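Local coordinates for protein CRISPR system Cmr subunit Cmr6 (Pyrococcus furiosus, PDB 4W8V) that binds RNA as a subunit of the type III-B Cmr ribonucleoprotein complex of CRISPR immunity, an elongated particle that it caps together with Cmr1, at residues Y65-A68 with E69-N72; E104-S107 with R108-E112; N75-Y78 with K79-K82. All blocks are in the same frame, centred on the assembly; numbering follows the deposited sequence.

Contact 1. Residues Y65-A68 with E69-N72; sequences YVLA and EFIN
Glu-69 folds its side chain back along the helical turn of Tyr-65 and Val-66. With chi1 at -48°, its CG stands beside the backbone N, and CB and CG both lie 3.2 Å from Val-66 O. The chain is extended beyond CG, which carries the carboxylate past Val-66; OE2 comes obliquely toward the Tyr-65 ring and probably hydrogen-bonds to Ser-107. Val-66 O also accepts the amide N of Glu-69 at 3.0 Å and meets the edge of the Phe-70 ring, 3.2 Å from Phe-70 CD1. That ring is covered on one face by the methyl CD2 of Leu-67, 3.9 Å from the Phe-70 centroid and 14° off the normal, a CH-pi contact displaced toward the rim. Val-66 runs alongside, its CG1 3.7 Å from Phe-70 CE1. Phe-70 N bonds to Leu-67 O at 2.9 Å, so two successive amides reach the third residue back and the chain is wound tightly here. A type I beta turn runs from Ala-68 to Ile-71; Ala-68 O takes a weak bond from Ile-71 N at 3.5 Å. Round about, Ala-68 packs on Phe-77, and Leu-67 faces helices 77-90 and 122-133. Phe-70 rests on Val-122 and on Cys-110 of helix 108-116, and its backbone pairs with Lys-101 in the loop before that helix.

Contact 2. Residues E104-S107 with R108-E112; sequences ERCS and RLCKE
Ser-107 and Cys-110 meet in an N-cap: the serine stands just before helix 108-116, and its OG accepts the amide N of Cys-110 at 2.9 Å, with an N-H...O angle of 156°. The hydroxyl is put there by chi1 of 71°, which swings OG between the backbone N and the carbonyl carbon. Arg-108 is the first residue of the helix, and its guanidinium reaches away to a salt bridge with Asp-228 of helix 212-228. Leu-109 brings its CB alongside Ser-107 OG before the rest of the side chain turns to helix 52-68. Cys-110, besides giving its N-H to the cap, packs its CB 3.4 Å from the same hydroxyl, which probably has a second hydrogen-bond partner in Glu-69 OE2. Its SG lies 3.5 Å from Cys-106 CB, and the two sulfurs approach without a disulfide. Lys-111 closes the first full helical turn through its N, bonded to Ser-107 O. Its chain then bends at chi2, -84°, and doubles back along the loop, so that the aliphatic part covers Cys-106, with Lys-111 CE 3.7 Å from Cys-106 CB.

Contact 3. Residues N75-Y78 with K79-K82; sequences NDFY and KRAK
Tyr-78 holds chi1 at 85°, placing CG between its backbone N and carbonyl carbon, and this turns the ring over the start of Lys-79 in the first turn of helix 77-90. The lysine leaves its own backbone beside the N, chi1 -66°, and runs alongside the ring in the same direction. Its CG then lies over one face, 3.6 Å from the centroid of the Tyr-78 ring, a CH-pi contact offset toward the rim. Farther out, Lys-79 CE comes 3.4 Å from Tyr-78 OH, so the aliphatic chain follows the ring to its end. The backbone N of Lys-79 lies over a ring face as well, near CG.

Asp-76 occupies the N-cap position, but its side chain makes no capping bond; its carboxylate lies near Lys-79 without the charged atoms touching. The carbonyl O of Asp-76 instead takes Arg-80 N at 3.2 Å, and Lys-79 N gives it a second, weak bond. Ala-81 N to Phe-77 O and Lys-82 N to Tyr-78 O carry the helical pattern onward.

Arg-80 turns back toward the loop, its chain bent at chi3. One face of its guanidinium covers Phe-77 CA, and its plane stands nearly perpendicular to the Phe-77 ring, whose edge it meets through NH1, 3.5 Å from Phe-77 CD1. NH1 has its polar partner in Ala-68 O, near the end of helix 52-68, so the arginine bridges the two helices. Its other side is turned to the residue that precedes the cap: Arg-80 NE bonds to Asn-75 O at 3.2 Å, the oxygen in the guanidinium plane but the donor well above the carbonyl plane, and Arg-80 NH2 adds a weak bond to that atom at 3.5 Å.

In the fold
Contact 1 is the hub: its centre lies about 10 Å from that of contact 2 and about 8 Å from that of contact 3, whereas contacts 2 and 3 have centres about 16 Å apart and do not touch. Toward contact 2, Glu-69 OE2 and Ser-107 OG probably share a hydrogen bond of 2.6 Å, and Phe-70 CE1 packs 3.6 Å from Cys-110 SG. Toward contact 3, Ala-68 O probably accepts from Arg-80 NH1 at 2.8 Å, and the Tyr-65 and Phe-77 rings meet edge to face. Helix 52-68 is thus tied to the starts of helices 108-116 and 77-90 in this C-terminal part of Cmr6, a RAMP superfamily member.

Contact 1. Residues Y65-A68 with E69-N72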
ATOM      1  N   TYR A  65       6.186  -1.267   9.715  1.00 54.96           N
ATOM      2  CA  TYR A  65       5.405  -1.495  10.909  1.00 55.39           C
ATOM      3  C   TYR A  65       5.797  -2.811  11.573  1.00 65.74           C
ATOM      4  O   TYR A  65       6.023  -2.875  12.785  1.00 66.53           O
ATOM      5  CB  TYR A  65       3.926  -1.479  10.558  1.00 55.42           C
ATOM      6  CG  TYR A  65       2.980  -1.675  11.710  1.00 63.11           C
ATOM      7  CD1 TYR A  65       2.553  -2.953  12.083  1.00 72.83           C
ATOM      8  CD2 TYR A  65       2.478  -0.589  12.402  1.00 64.65           C
ATOM      9  CE1 TYR A  65       1.667  -3.135  13.135  1.00 70.95           C
ATOM     10  CE2 TYR A  65       1.593  -0.756  13.456  1.00 63.61           C
ATOM     11  CZ  TYR A  65       1.187  -2.027  13.815  1.00 75.52           C
ATOM     12  OH  TYR A  65       0.304  -2.181  14.861  1.00 78.33           O
ATOM     13  N   VAL A  66       5.879  -3.861  10.772  1.00 62.64           N
ATOM     14  CA  VAL A  66       6.246  -5.177  11.268  1.00 60.80           C
ATOM     15  C   VAL A  66       7.696  -5.193  11.759  1.00 62.44           C
ATOM     16  O   VAL A  66       7.989  -5.716  12.837  1.00 66.29           O
ATOM     17  CB  VAL A  66       6.037  -6.243  10.166  1.00 63.18           C
ATOM     18  CG1 VAL A  66       6.813  -7.504  10.473  1.00 55.30           C
ATOM     19  CG2 VAL A  66       4.555  -6.522   9.994  1.00 64.93           C
ATOM     20  N   LEU A  67       8.601  -4.605  10.980  1.00 66.88           N
ATOM     21  CA  LEU A  67      10.027  -4.658  11.299  1.00 63.15           C
ATOM     22  C   LEU A  67      10.390  -3.820  12.521  1.00 73.21           C
ATOM     23  O   LEU A  67      11.457  -4.008  13.110  1.00 66.29           O
ATOM     24  CB  LEU A  67      10.861  -4.212  10.099  1.00 62.03           C
ATOM     25  CG  LEU A  67      11.116  -5.326   9.075  1.00 70.67           C
ATOM     26  CD1 LEU A  67      11.910  -4.820   7.871  1.00 71.06           C
ATOM     27  CD2 LEU A  67      11.836  -6.477   9.749  1.00 66.27           C
ATOM     28  N   ALA A  68       9.509  -2.894  12.889  1.00 68.54           N
ATOM     29  CA  ALA A  68       9.689  -2.109  14.103  1.00 72.60           C
ATOM     30  C   ALA A  68       9.649  -3.037  15.319  1.00 69.91           C
ATOM     31  O   ALA A  68      10.297  -2.788  16.330  1.00 73.93           O
ATOM     32  CB  ALA A  68       8.621  -1.023  14.209  1.00 58.98           C
ATOM     33  N   GLU A  69       8.888  -4.121  15.207  1.00 73.80           N
ATOM     34  CA  GLU A  69       8.828  -5.123  16.260  1.00 69.77           C
ATOM     35  C   GLU A  69      10.158  -5.887  16.395  1.00 80.84           C
ATOM     36  O   GLU A  69      10.375  -6.576  17.391  1.00 79.44           O
ATOM     37  CB  GLU A  69       7.685  -6.110  15.994  1.00 65.30           C
ATOM     38  CG  GLU A  69       6.350  -5.471  15.631  1.00 75.35           C
ATOM     39  CD  GLU A  69       5.238  -6.496  15.377  1.00 79.87           C
ATOM     40  OE1 GLU A  69       5.150  -7.495  16.125  1.00 82.60           O
ATOM     41  OE2 GLU A  69       4.453  -6.298  14.428  1.00 77.31           O
ATOM     42  N   PHE A  70      11.040  -5.755  15.399  1.00 71.78           N
ATOM     43  CA  PHE A  70      12.307  -6.500  15.358  1.00 74.79           C
ATOM     44  C   PHE A  70      13.492  -5.762  15.997  1.00 72.32           C
ATOM     45  O   PHE A  70      14.598  -6.281  16.017  1.00 75.58           O
ATOM     46  CB  PHE A  70      12.683  -6.858  13.908  1.00 75.54           C
ATOM     47  CG  PHE A  70      11.809  -7.911  13.285  1.00 72.96           C
ATOM     48  CD1 PHE A  70      10.440  -7.735  13.202  1.00 75.75           C
ATOM     49  CD2 PHE A  70      12.361  -9.067  12.764  1.00 69.50           C
ATOM     50  CE1 PHE A  70       9.631  -8.696  12.628  1.00 76.53           C
ATOM     51  CE2 PHE A  70      11.559 -10.033  12.197  1.00 74.24           C
ATOM     52  CZ  PHE A  70      10.192  -9.848  12.123  1.00 77.32           C
ATOM     53  N   ILE A  71      13.274  -4.548  16.489  1.00 77.55           N
ATOM     54  CA  ILE A  71      14.325  -3.809  17.183  1.00 82.80           C
ATOM     55  C   ILE A  71      13.786  -3.307  18.522  1.00104.10           C
ATOM     56  O   ILE A  71      12.578  -3.320  18.744  1.00101.31           O
ATOM     57  CB  ILE A  71      14.865  -2.634  16.328  1.00 75.75           C
ATOM     58  CG1 ILE A  71      13.767  -1.630  15.997  1.00 76.15           C
ATOM     59  CG2 ILE A  71      15.429  -3.143  15.012  1.00 73.39           C
ATOM     60  CD1 ILE A  71      14.162  -0.634  14.924  1.00 67.88           C
ATOM     61  N   ASN A  72      14.679  -2.907  19.424  1.00130.98           N
ATOM     62  CA  ASN A  72      14.273  -2.483  20.762  1.00122.17           C
ATOM     63  C   ASN A  72      15.222  -1.436  21.340  1.00114.44           C
ATOM     64  O   ASN A  72      15.173  -0.267  20.952  1.00109.05           O
ATOM     65  CB  ASN A  72      14.186  -3.679  21.714  1.00103.69           C
TER

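Contact 2. Residues E104-S107 with R108-E112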
ATOM      1  N   GLU A 104       9.996 -11.943  20.434  1.00100.43           N
ATOM      2  CA  GLU A 104       9.424 -12.953  21.316  1.00101.42           C
ATOM      3  C   GLU A 104       7.920 -13.077  21.106  1.00 96.00           C
ATOM      4  O   GLU A 104       7.402 -14.171  20.890  1.00 96.14           O
ATOM      5  CB  GLU A 104       9.733 -12.600  22.776  0.50111.21           C
ATOM      6  CG  GLU A 104       9.180 -13.568  23.808  0.50121.33           C
ATOM      7  CD  GLU A 104       9.736 -13.306  25.197  0.50125.83           C
ATOM      8  OE1 GLU A 104      10.526 -12.351  25.354  0.50125.95           O
ATOM      9  OE2 GLU A 104       9.387 -14.057  26.131  0.50126.39           O
ATOM     10  N   ARG A 105       7.227 -11.945  21.174  1.00 93.86           N
ATOM     11  CA  ARG A 105       5.796 -11.890  20.901  1.00100.19           C
ATOM     12  C   ARG A 105       5.543 -11.119  19.606  1.00 99.60           C
ATOM     13  O   ARG A 105       5.938  -9.962  19.480  1.00104.61           O
ATOM     14  CB  ARG A 105       5.053 -11.231  22.064  1.00100.62           C
ATOM     15  CG  ARG A 105       5.234 -11.927  23.402  1.00103.28           C
ATOM     16  CD  ARG A 105       4.814 -11.021  24.551  1.00100.53           C
ATOM     17  NE  ARG A 105       3.405 -10.643  24.473  1.00 98.49           N
ATOM     18  CZ  ARG A 105       2.882  -9.592  25.097  1.00102.22           C
ATOM     19  NH1 ARG A 105       3.657  -8.808  25.833  1.00103.60           N
ATOM     20  NH2 ARG A 105       1.587  -9.318  24.979  1.00100.26           N
ATOM     21  N   CYS A 106       4.890 -11.752  18.639  1.00 90.29           N
ATOM     22  CA  CYS A 106       4.645 -11.102  17.355  1.00 80.92           C
ATOM     23  C   CYS A 106       3.201 -10.655  17.217  1.00 79.72           C
ATOM     24  O   CYS A 106       2.290 -11.310  17.722  1.00 84.77           O
ATOM     25  CB  CYS A 106       4.999 -12.038  16.196  1.00 81.56           C
ATOM     26  SG  CYS A 106       6.708 -12.599  16.189  1.00108.28           S
ATOM     27  N   SER A 107       2.988  -9.547  16.517  1.00 72.84           N
ATOM     28  CA  SER A 107       1.631  -9.147  16.161  1.00 68.23           C
ATOM     29  C   SER A 107       1.130 -10.116  15.110  1.00 61.78           C
ATOM     30  O   SER A 107       1.911 -10.889  14.569  1.00 61.73           O
ATOM     31  CB  SER A 107       1.588  -7.712  15.640  1.00 59.43           C
ATOM     32  OG  SER A 107       2.185  -7.597  14.355  1.00 57.48           O
ATOM     33  N   ARG A 108      -0.165 -10.081  14.829  1.00 63.78           N
ATOM     34  CA  ARG A 108      -0.715 -10.878  13.741  1.00 69.53           C
ATOM     35  C   ARG A 108      -0.026 -10.508  12.432  1.00 69.76           C
ATOM     36  O   ARG A 108       0.396 -11.377  11.675  1.00 63.32           O
ATOM     37  CB  ARG A 108      -2.224 -10.672  13.627  1.00 64.47           C
ATOM     38  CG  ARG A 108      -2.939 -11.671  12.743  1.00 57.94           C
ATOM     39  CD  ARG A 108      -4.387 -11.272  12.668  1.00 59.02           C
ATOM     40  NE  ARG A 108      -4.501  -9.871  12.293  1.00 65.03           N
ATOM     41  CZ  ARG A 108      -4.629  -9.444  11.041  1.00 75.54           C
ATOM     42  NH1 ARG A 108      -4.677 -10.324  10.042  1.00 64.67           N
ATOM     43  NH2 ARG A 108      -4.712  -8.139  10.788  1.00 71.73           N
ATOM     44  N   LEU A 109       0.114  -9.207  12.189  1.00 69.57           N
ATOM     45  CA  LEU A 109       0.746  -8.741  10.957  1.00 68.06           C
ATOM     46  C   LEU A 109       2.179  -9.246  10.882  1.00 64.52           C
ATOM     47  O   LEU A 109       2.656  -9.626   9.818  1.00 64.69           O
ATOM     48  CB  LEU A 109       0.709  -7.212  10.868  1.00 62.41           C
ATOM     49  CG  LEU A 109      -0.668  -6.585  10.658  1.00 59.45           C
ATOM     50  CD1 LEU A 109      -0.558  -5.068  10.596  1.00 61.30           C
ATOM     51  CD2 LEU A 109      -1.327  -7.123   9.394  1.00 50.63           C
ATOM     52  N   CYS A 110       2.857  -9.264  12.025  1.00 62.19           N
ATOM     53  CA  CYS A 110       4.200  -9.818  12.096  1.00 59.34           C
ATOM     54  C   CYS A 110       4.215 -11.312  11.759  1.00 64.28           C
ATOM     55  O   CYS A 110       5.075 -11.764  11.012  1.00 64.17           O
ATOM     56  CB  CYS A 110       4.796  -9.587  13.477  1.00 70.39           C
ATOM     57  SG  CYS A 110       6.474 -10.182  13.634  1.00 76.07           S
ATOM     58  N   LYS A 111       3.264 -12.069  12.307  1.00 65.40           N
ATOM     59  CA  LYS A 111       3.146 -13.496  12.013  1.00 70.39           C
ATOM     60  C   LYS A 111       2.960 -13.711  10.512  1.00 74.29           C
ATOM     61  O   LYS A 111       3.659 -14.513   9.900  1.00 74.58           O
ATOM     62  CB  LYS A 111       1.968 -14.139  12.764  1.00 68.88           C
ATOM     63  CG  LYS A 111       1.976 -14.010  14.274  1.00 76.14           C
ATOM     64  CD  LYS A 111       2.826 -15.077  14.939  1.00 84.11           C
ATOM     65  CE  LYS A 111       2.735 -15.005  16.465  1.00 88.49           C
ATOM     66  NZ  LYS A 111       1.372 -15.323  16.980  1.00 92.23           N
ATOM     67  N   GLU A 112       2.012 -12.982   9.931  1.00 71.42           N
ATOM     68  CA  GLU A 112       1.700 -13.085   8.510  1.00 67.50           C
ATOM     69  C   GLU A 112       2.910 -12.756   7.658  1.00 67.69           C
ATOM     70  O   GLU A 112       3.170 -13.403   6.649  1.00 68.44           O
ATOM     71  CB  GLU A 112       0.546 -12.152   8.141  1.00 71.29           C
ATOM     72  CG  GLU A 112      -0.804 -12.554   8.702  1.00 80.10           C
ATOM     73  CD  GLU A 112      -1.522 -13.554   7.819  1.00 94.61           C
ATOM     74  OE1 GLU A 112      -0.883 -14.536   7.383  1.00 97.53           O
ATOM     75  OE2 GLU A 112      -2.724 -13.348   7.550  1.00 96.12           O
TER

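Contact 3. Residues N75-Y78 with K79-K82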
ATOM      1  N   ASN A  75      12.901   1.186  22.162  1.00119.42           N
ATOM      2  CA  ASN A  75      12.235   2.261  22.894  1.00126.35           C
ATOM      3  C   ASN A  75      10.722   2.226  22.715  1.00117.45           C
ATOM      4  O   ASN A  75      10.123   1.151  22.675  1.00117.45           O
ATOM      5  CB  ASN A  75      12.769   3.620  22.446  1.00130.69           C
ATOM      6  CG  ASN A  75      14.256   3.596  22.174  1.00137.55           C
ATOM      7  OD1 ASN A  75      14.950   2.647  22.541  1.00142.91           O
ATOM      8  ND2 ASN A  75      14.756   4.646  21.531  1.00137.39           N
ATOM      9  N   ASP A  76      10.110   3.405  22.618  1.00103.22           N
ATOM     10  CA  ASP A  76       8.693   3.508  22.276  1.00 95.98           C
ATOM     11  C   ASP A  76       8.454   2.978  20.870  1.00 87.65           C
ATOM     12  O   ASP A  76       9.283   3.174  19.983  1.00 79.44           O
ATOM     13  CB  ASP A  76       8.206   4.954  22.370  1.00 94.69           C
ATOM     14  CG  ASP A  76       7.894   5.370  23.782  1.00 99.94           C
ATOM     15  OD1 ASP A  76       7.609   4.477  24.608  1.00 99.48           O
ATOM     16  OD2 ASP A  76       7.927   6.587  24.067  1.00 98.65           O
ATOM     17  N   PHE A  77       7.326   2.307  20.660  1.00 80.60           N
ATOM     18  CA  PHE A  77       7.064   1.714  19.353  1.00 80.00           C
ATOM     19  C   PHE A  77       7.090   2.752  18.222  1.00 69.55           C
ATOM     20  O   PHE A  77       7.788   2.557  17.241  1.00 67.41           O
ATOM     21  CB  PHE A  77       5.731   0.977  19.326  1.00 73.47           C
ATOM     22  CG  PHE A  77       5.440   0.361  17.997  1.00 75.02           C
ATOM     23  CD1 PHE A  77       6.058  -0.820  17.621  1.00 67.87           C
ATOM     24  CD2 PHE A  77       4.588   0.983  17.101  1.00 70.20           C
ATOM     25  CE1 PHE A  77       5.817  -1.370  16.402  1.00 65.59           C
ATOM     26  CE2 PHE A  77       4.342   0.433  15.877  1.00 60.15           C
ATOM     27  CZ  PHE A  77       4.958  -0.746  15.522  1.00 65.16           C
ATOM     28  N   TYR A  78       6.360   3.854  18.381  1.00 63.13           N
ATOM     29  CA  TYR A  78       6.297   4.895  17.358  1.00 65.58           C
ATOM     30  C   TYR A  78       7.686   5.386  16.932  1.00 70.01           C
ATOM     31  O   TYR A  78       7.898   5.696  15.757  1.00 75.34           O
ATOM     32  CB  TYR A  78       5.441   6.082  17.834  1.00 76.86           C
ATOM     33  CG  TYR A  78       6.187   7.111  18.664  1.00 88.00           C
ATOM     34  CD1 TYR A  78       6.709   8.266  18.083  1.00 80.00           C
ATOM     35  CD2 TYR A  78       6.370   6.926  20.029  1.00 95.51           C
ATOM     36  CE1 TYR A  78       7.392   9.199  18.841  1.00 89.09           C
ATOM     37  CE2 TYR A  78       7.052   7.860  20.795  1.00 98.86           C
ATOM     38  CZ  TYR A  78       7.559   8.989  20.198  1.00 97.43           C
ATOM     39  OH  TYR A  78       8.235   9.905  20.966  1.00103.87           O
ATOM     40  N   LYS A  79       8.632   5.452  17.870  1.00 65.30           N
ATOM     41  CA  LYS A  79       9.993   5.845  17.527  1.00 64.04           C
ATOM     42  C   LYS A  79      10.680   4.782  16.669  1.00 64.60           C
ATOM     43  O   LYS A  79      11.373   5.105  15.708  1.00 64.86           O
ATOM     44  CB  LYS A  79      10.836   6.111  18.782  1.00 74.16           C
ATOM     45  CG  LYS A  79      10.394   7.300  19.610  1.00 80.40           C
ATOM     46  CD  LYS A  79      11.455   7.656  20.640  1.00 89.62           C
ATOM     47  CE  LYS A  79      10.840   8.013  21.984  1.00104.43           C
ATOM     48  NZ  LYS A  79      11.423   9.268  22.550  1.00109.72           N
ATOM     49  N   ARG A  80      10.490   3.515  17.020  1.00 65.00           N
ATOM     50  CA  ARG A  80      11.098   2.430  16.259  1.00 65.87           C
ATOM     51  C   ARG A  80      10.571   2.382  14.824  1.00 67.41           C
ATOM     52  O   ARG A  80      11.339   2.202  13.880  1.00 66.63           O
ATOM     53  CB  ARG A  80      10.855   1.085  16.948  1.00 62.21           C
ATOM     54  CG  ARG A  80      11.564   0.950  18.277  1.00 71.70           C
ATOM     55  CD  ARG A  80      11.405  -0.437  18.849  1.00 69.55           C
ATOM     56  NE  ARG A  80      10.378  -0.481  19.882  1.00 81.05           N
ATOM     57  CZ  ARG A  80       9.314  -1.276  19.842  1.00 88.01           C
ATOM     58  NH1 ARG A  80       9.140  -2.104  18.818  1.00 85.02           N
ATOM     59  NH2 ARG A  80       8.425  -1.247  20.829  1.00 87.00           N
ATOM     60  N   ALA A  81       9.262   2.547  14.671  1.00 62.06           N
ATOM     61  CA  ALA A  81       8.641   2.506  13.350  1.00 62.51           C
ATOM     62  C   ALA A  81       9.186   3.616  12.477  1.00 58.45           C
ATOM     63  O   ALA A  81       9.442   3.415  11.289  1.00 66.10           O
ATOM     64  CB  ALA A  81       7.127   2.614  13.460  1.00 58.30           C
ATOM     65  N   LYS A  82       9.377   4.785  13.075  1.00 62.86           N
ATOM     66  CA  LYS A  82       9.886   5.932  12.349  1.00 63.33           C
ATOM     67  C   LYS A  82      11.322   5.655  11.920  1.00 63.60           C
ATOM     68  O   LYS A  82      11.748   6.018  10.823  1.00 65.89           O
ATOM     69  CB  LYS A  82       9.797   7.194  13.208  1.00 78.10           C
ATOM     70  CG  LYS A  82      10.223   8.450  12.462  1.00 93.76           C
ATOM     71  CD  LYS A  82       9.685   9.722  13.106  1.00102.87           C
ATOM     72  CE  LYS A  82       9.861  10.917  12.161  1.00111.09           C
ATOM     73  NZ  LYS A  82      11.267  11.080  11.680  1.00105.17           N
TER